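Local structure of glucose-6-phosphate 1-dehydrogenase (Kluyveromyces lactis, 7E6I) at residues Phe5-Ser17 and Leu38-Ser50. The protein catalyses the NADP+-dependent oxidation of glucose 6-phosphate to 6-phosphogluconolactone, the rate-limiting first step of the oxidative pentose phosphate pathway. Numbering follows the deposited sequence.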
loop_
_atom_site.group_PDB
_atom_site.type_symbol
_atom_site.label_atom_id
_atom_site.label_comp_id
_atom_site.label_asym_id
_atom_site.label_seq_id
_atom_site.Cartn_x
_atom_site.Cartn_y
_atom_site.Cartn_z
ATOM N N PHE A 5 -8.108 -14.159 16.854
ATOM C CA PHE A 5 -6.940 -14.750 17.494
ATOM C C PHE A 5 -6.596 -13.888 18.703
ATOM O O PHE A 5 -6.249 -12.711 18.545
ATOM C CB PHE A 5 -5.737 -14.800 16.544
ATOM C CG PHE A 5 -5.818 -15.857 15.459
ATOM C CD1 PHE A 5 -6.985 -16.570 15.224
ATOM C CD2 PHE A 5 -4.700 -16.116 14.649
ATOM C CE1 PHE A 5 -7.046 -17.525 14.204
ATOM C CE2 PHE A 5 -4.740 -17.073 13.622
ATOM C CZ PHE A 5 -5.916 -17.777 13.398
ATOM N N ASP A 6 -6.681 -14.471 19.901
ATOM C CA ASP A 6 -6.396 -13.741 21.133
ATOM C C ASP A 6 -5.377 -14.494 21.981
ATOM O O ASP A 6 -4.189 -14.166 21.958
ATOM C CB ASP A 6 -7.686 -13.502 21.924
ATOM C CG ASP A 6 -7.587 -12.322 22.896
ATOM O OD1 ASP A 6 -6.505 -11.695 22.999
ATOM O OD2 ASP A 6 -8.607 -12.024 23.566
ATOM N N GLU A 7 -5.818 -15.518 22.704
ATOM C CA GLU A 7 -4.970 -16.220 23.667
ATOM C C GLU A 7 -4.234 -17.382 23.012
ATOM O O GLU A 7 -4.792 -18.102 22.180
ATOM C CB GLU A 7 -5.794 -16.747 24.846
ATOM C CG GLU A 7 -6.995 -15.885 25.243
ATOM C CD GLU A 7 -8.219 -16.058 24.314
ATOM O OE1 GLU A 7 -8.363 -17.136 23.688
ATOM O OE2 GLU A 7 -9.039 -15.109 24.209
ATOM N N ASN A 8 -2.968 -17.550 23.393
ATOM C CA ASN A 8 -2.161 -18.710 22.999
ATOM C C ASN A 8 -2.005 -18.822 21.484
ATOM O O ASN A 8 -1.791 -19.913 20.946
ATOM C CB ASN A 8 -2.739 -20.001 23.585
ATOM C CG ASN A 8 -3.059 -19.866 25.057
ATOM O OD1 ASN A 8 -2.285 -19.279 25.814
ATOM N ND2 ASN A 8 -4.220 -20.369 25.462
ATOM N N THR A 9 -2.095 -17.695 20.789
ATOM C CA THR A 9 -1.760 -17.654 19.378
ATOM C C THR A 9 -0.248 -17.672 19.194
ATOM O O THR A 9 0.495 -16.990 19.908
ATOM C CB THR A 9 -2.355 -16.410 18.730
ATOM O OG1 THR A 9 -2.297 -15.322 19.660
ATOM C CG2 THR A 9 -3.784 -16.659 18.420
ATOM N N VAL A 10 0.211 -18.469 18.241
ATOM C CA VAL A 10 1.623 -18.514 17.898
ATOM C C VAL A 10 1.806 -17.792 16.569
ATOM O O VAL A 10 1.184 -18.141 15.556
ATOM C CB VAL A 10 2.161 -19.954 17.864
ATOM C CG1 VAL A 10 1.133 -20.882 17.257
ATOM C CG2 VAL A 10 3.504 -20.026 17.116
ATOM N N ILE A 11 2.633 -16.759 16.589
ATOM C CA ILE A 11 3.000 -16.015 15.399
ATOM C C ILE A 11 4.422 -16.419 15.045
ATOM O O ILE A 11 5.352 -16.166 15.819
ATOM C CB ILE A 11 2.887 -14.501 15.635
ATOM C CG1 ILE A 11 1.433 -14.113 15.916
ATOM C CG2 ILE A 11 3.429 -13.724 14.464
ATOM C CD1 ILE A 11 1.279 -12.715 16.523
ATOM N N THR A 12 4.599 -17.050 13.885
ATOM C CA THR A 12 5.926 -17.363 13.365
ATOM C C THR A 12 6.271 -16.393 12.241
ATOM O O THR A 12 5.529 -16.289 11.261
ATOM C CB THR A 12 6.006 -18.801 12.856
ATOM O OG1 THR A 12 5.491 -19.696 13.845
ATOM C CG2 THR A 12 7.441 -19.162 12.553
ATOM N N ILE A 13 7.405 -15.707 12.376
ATOM C CA ILE A 13 7.894 -14.764 11.369
ATOM C C ILE A 13 9.030 -15.445 10.618
ATOM O O ILE A 13 10.156 -15.531 11.115
ATOM C CB ILE A 13 8.359 -13.441 11.987
ATOM C CG1 ILE A 13 7.213 -12.737 12.708
ATOM C CG2 ILE A 13 8.910 -12.517 10.915
ATOM C CD1 ILE A 13 7.074 -13.157 14.147
ATOM N N PHE A 14 8.743 -15.915 9.411
ATOM C CA PHE A 14 9.778 -16.476 8.560
ATOM C C PHE A 14 10.612 -15.365 7.934
ATOM O O PHE A 14 10.115 -14.272 7.646
ATOM C CB PHE A 14 9.160 -17.351 7.476
ATOM C CG PHE A 14 8.776 -18.726 7.959
ATOM C CD1 PHE A 14 7.572 -18.937 8.615
ATOM C CD2 PHE A 14 9.615 -19.808 7.749
ATOM C CE1 PHE A 14 7.217 -20.206 9.054
ATOM C CE2 PHE A 14 9.266 -21.070 8.184
ATOM C CZ PHE A 14 8.067 -21.274 8.839
ATOM N N GLY A 15 11.894 -15.655 7.723
ATOM C CA GLY A 15 12.821 -14.624 7.307
ATOM C C GLY A 15 13.191 -13.689 8.432
ATOM O O GLY A 15 13.497 -12.519 8.185
ATOM N N ALA A 16 13.174 -14.177 9.675
ATOM C CA ALA A 16 13.201 -13.291 10.835
ATOM C C ALA A 16 14.467 -12.450 10.929
ATOM O O ALA A 16 14.453 -11.411 11.595
ATOM C CB ALA A 16 13.035 -14.107 12.110
ATOM N N SER A 17 15.550 -12.865 10.293
ATOM C CA SER A 17 16.817 -12.154 10.375
ATOM C C SER A 17 16.936 -11.017 9.369
ATOM O O SER A 17 17.889 -10.234 9.444
ATOM C CB SER A 17 17.967 -13.143 10.170
ATOM O OG SER A 17 17.804 -13.823 8.930
ATOM N N LEU A 38 -1.940 -6.775 21.708
ATOM C CA LEU A 38 -1.361 -8.099 21.512
ATOM C C LEU A 38 -1.428 -8.847 22.836
ATOM O O LEU A 38 -0.844 -8.404 23.835
ATOM C CB LEU A 38 0.083 -8.019 20.999
ATOM C CG LEU A 38 0.635 -9.328 20.422
ATOM C CD1 LEU A 38 -0.206 -9.839 19.265
ATOM C CD2 LEU A 38 2.071 -9.139 19.988
ATOM N N ASN A 39 -2.142 -9.969 22.839
ATOM C CA ASN A 39 -2.341 -10.734 24.060
ATOM C C ASN A 39 -0.999 -11.220 24.605
ATOM O O ASN A 39 -0.154 -11.699 23.837
ATOM C CB ASN A 39 -3.264 -11.917 23.779
ATOM C CG ASN A 39 -3.687 -12.646 25.029
ATOM O OD1 ASN A 39 -2.859 -13.056 25.836
ATOM N ND2 ASN A 39 -4.988 -12.833 25.186
ATOM N N PRO A 40 -0.771 -11.119 25.921
ATOM C CA PRO A 40 0.530 -11.527 26.483
ATOM C C PRO A 40 0.800 -13.018 26.406
ATOM O O PRO A 40 1.957 -13.419 26.574
ATOM C CB PRO A 40 0.448 -11.057 27.941
ATOM C CG PRO A 40 -0.622 -10.005 27.946
ATOM C CD PRO A 40 -1.621 -10.479 26.934
ATOM N N THR A 41 -0.213 -13.850 26.158
ATOM C CA THR A 41 -0.011 -15.280 25.975
ATOM C C THR A 41 0.367 -15.652 24.551
ATOM O O THR A 41 0.204 -16.813 24.161
ATOM C CB THR A 41 -1.269 -16.044 26.384
ATOM O OG1 THR A 41 -2.253 -15.933 25.352
ATOM C CG2 THR A 41 -1.815 -15.481 27.673
ATOM N N THR A 42 0.867 -14.701 23.773
ATOM C CA THR A 42 1.171 -14.924 22.370
ATOM C C THR A 42 2.600 -15.423 22.252
ATOM O O THR A 42 3.517 -14.807 22.803
ATOM C CB THR A 42 1.013 -13.627 21.571
ATOM O OG1 THR A 42 -0.367 -13.237 21.536
ATOM C CG2 THR A 42 1.527 -13.805 20.145
ATOM N N LYS A 43 2.801 -16.518 21.521
ATOM C CA LYS A 43 4.152 -17.024 21.297
ATOM C C LYS A 43 4.690 -16.501 19.967
ATOM O O LYS A 43 4.166 -16.836 18.900
ATOM C CB LYS A 43 4.192 -18.552 21.339
ATOM C CG LYS A 43 5.618 -19.093 21.416
ATOM C CD LYS A 43 5.704 -20.463 22.085
ATOM C CE LYS A 43 7.150 -20.880 22.296
ATOM N NZ LYS A 43 8.087 -19.795 21.872
ATOM N N ILE A 44 5.746 -15.696 20.029
ATOM C CA ILE A 44 6.355 -15.111 18.840
ATOM C C ILE A 44 7.643 -15.860 18.530
ATOM O O ILE A 44 8.576 -15.868 19.344
ATOM C CB ILE A 44 6.619 -13.612 19.027
ATOM C CG1 ILE A 44 5.348 -12.922 19.515
ATOM C CG2 ILE A 44 7.044 -12.996 17.730
ATOM C CD1 ILE A 44 5.468 -11.433 19.602
ATOM N N ILE A 45 7.701 -16.472 17.347
ATOM C CA ILE A 45 8.820 -17.315 16.919
ATOM C C ILE A 45 9.400 -16.759 15.621
ATOM O O ILE A 45 8.686 -16.655 14.611
ATOM C CB ILE A 45 8.388 -18.770 16.702
ATOM C CG1 ILE A 45 7.759 -19.367 17.956
ATOM C CG2 ILE A 45 9.563 -19.593 16.248
ATOM C CD1 ILE A 45 7.165 -20.734 17.705
ATOM N N GLY A 46 10.691 -16.456 15.630
ATOM C CA GLY A 46 11.392 -16.046 14.438
ATOM C C GLY A 46 12.170 -17.208 13.852
ATOM O O GLY A 46 12.985 -17.821 14.535
ATOM N N TYR A 47 11.923 -17.493 12.576
ATOM C CA TYR A 47 12.545 -18.601 11.860
ATOM C C TYR A 47 13.363 -18.057 10.695
ATOM O O TYR A 47 12.884 -17.199 9.946
ATOM C CB TYR A 47 11.462 -19.580 11.364
ATOM C CG TYR A 47 11.918 -20.859 10.677
ATOM C CD1 TYR A 47 12.529 -20.830 9.431
ATOM C CD2 TYR A 47 11.679 -22.101 11.252
ATOM C CE1 TYR A 47 12.923 -21.999 8.799
ATOM C CE2 TYR A 47 12.069 -23.274 10.626
ATOM C CZ TYR A 47 12.688 -23.219 9.403
ATOM O OH TYR A 47 13.079 -24.387 8.782
ATOM N N ALA A 48 14.595 -18.559 10.548
ATOM C CA ALA A 48 15.472 -18.250 9.416
ATOM C C ALA A 48 16.602 -19.283 9.375
ATOM O O ALA A 48 16.746 -20.110 10.280
ATOM C CB ALA A 48 16.027 -16.822 9.490
ATOM N N ARG A 49 17.394 -19.237 8.296
ATOM C CA ARG A 49 18.432 -20.247 8.091
ATOM C C ARG A 49 19.616 -20.043 9.029
ATOM O O ARG A 49 20.165 -21.018 9.552
ATOM C CB ARG A 49 18.906 -20.246 6.632
ATOM C CG ARG A 49 17.771 -20.136 5.594
ATOM C CD ARG A 49 18.084 -19.224 4.375
ATOM N NE ARG A 49 18.744 -17.956 4.698
ATOM C CZ ARG A 49 18.168 -16.868 5.231
ATOM N NH1 ARG A 49 16.872 -16.876 5.558
ATOM N NH2 ARG A 49 18.865 -15.781 5.490
ATOM N N SER A 50 20.025 -18.793 9.252
ATOM C CA SER A 50 21.179 -18.516 10.099
ATOM C C SER A 50 20.960 -19.069 11.500
ATOM O O SER A 50 19.838 -19.322 11.938
ATOM C CB SER A 50 21.450 -17.017 10.218
ATOM O OG SER A 50 21.842 -16.449 8.985
#
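The first beta-alpha-beta unit of a dinucleotide-binding Rossmann domain sets strand 10-14 beside strand 43-48, and I11 and I13 each bond through both N and O to the neighbouring backbone. I11 N donates to K43 O, I11 O accepts from I45 N at 2.8 Å, and I13 repeats the pattern between I45 O and Y47 N. As the fold requires, backbone bonds join the parallel strands while side chains above and below pack against helices. On one face of the sheet I13 and I44 lie side by side, CD1 of the former 3.6 Å from CG2 of the latter, both against F26 of helix 19-34. The opposite face carries F14 and Y47: the rings meet obliquely, planes 37° apart, and Y47 CB makes a CH-pi contact over the F14 ring. With CG opposite its backbone N (chi1 -176°), Y47 brings CD1 to F14 CE2 at 3.5 Å, while its hydroxyl bonds P90 O. Strand 10-14 runs out into the glycine-rich turn, from which the right-handed crossover through helix 19-34 leads to strand 43-48. Here A16 N bonds Y47 O at 3.0 Å and A16 CB rests 3.4 Å from G46 CA, leaving little room for a CB on G46. G15, A16, S17 and R49 probably bind NADP+, as in relatives. At the other end, N39 ND2 reaches D6 OD1 at 2.9 Å from above the carboxylate plane, and N39 OD1 accepts from T41 N in an Asx turn and also from T41 OG1, which itself accepts from N8 N. With an alanine here in place of N39, D6 would probably lose its amide donor and T41 its Asx-turn acceptor, leaving the hydroxyl that grips N8 freer to turn.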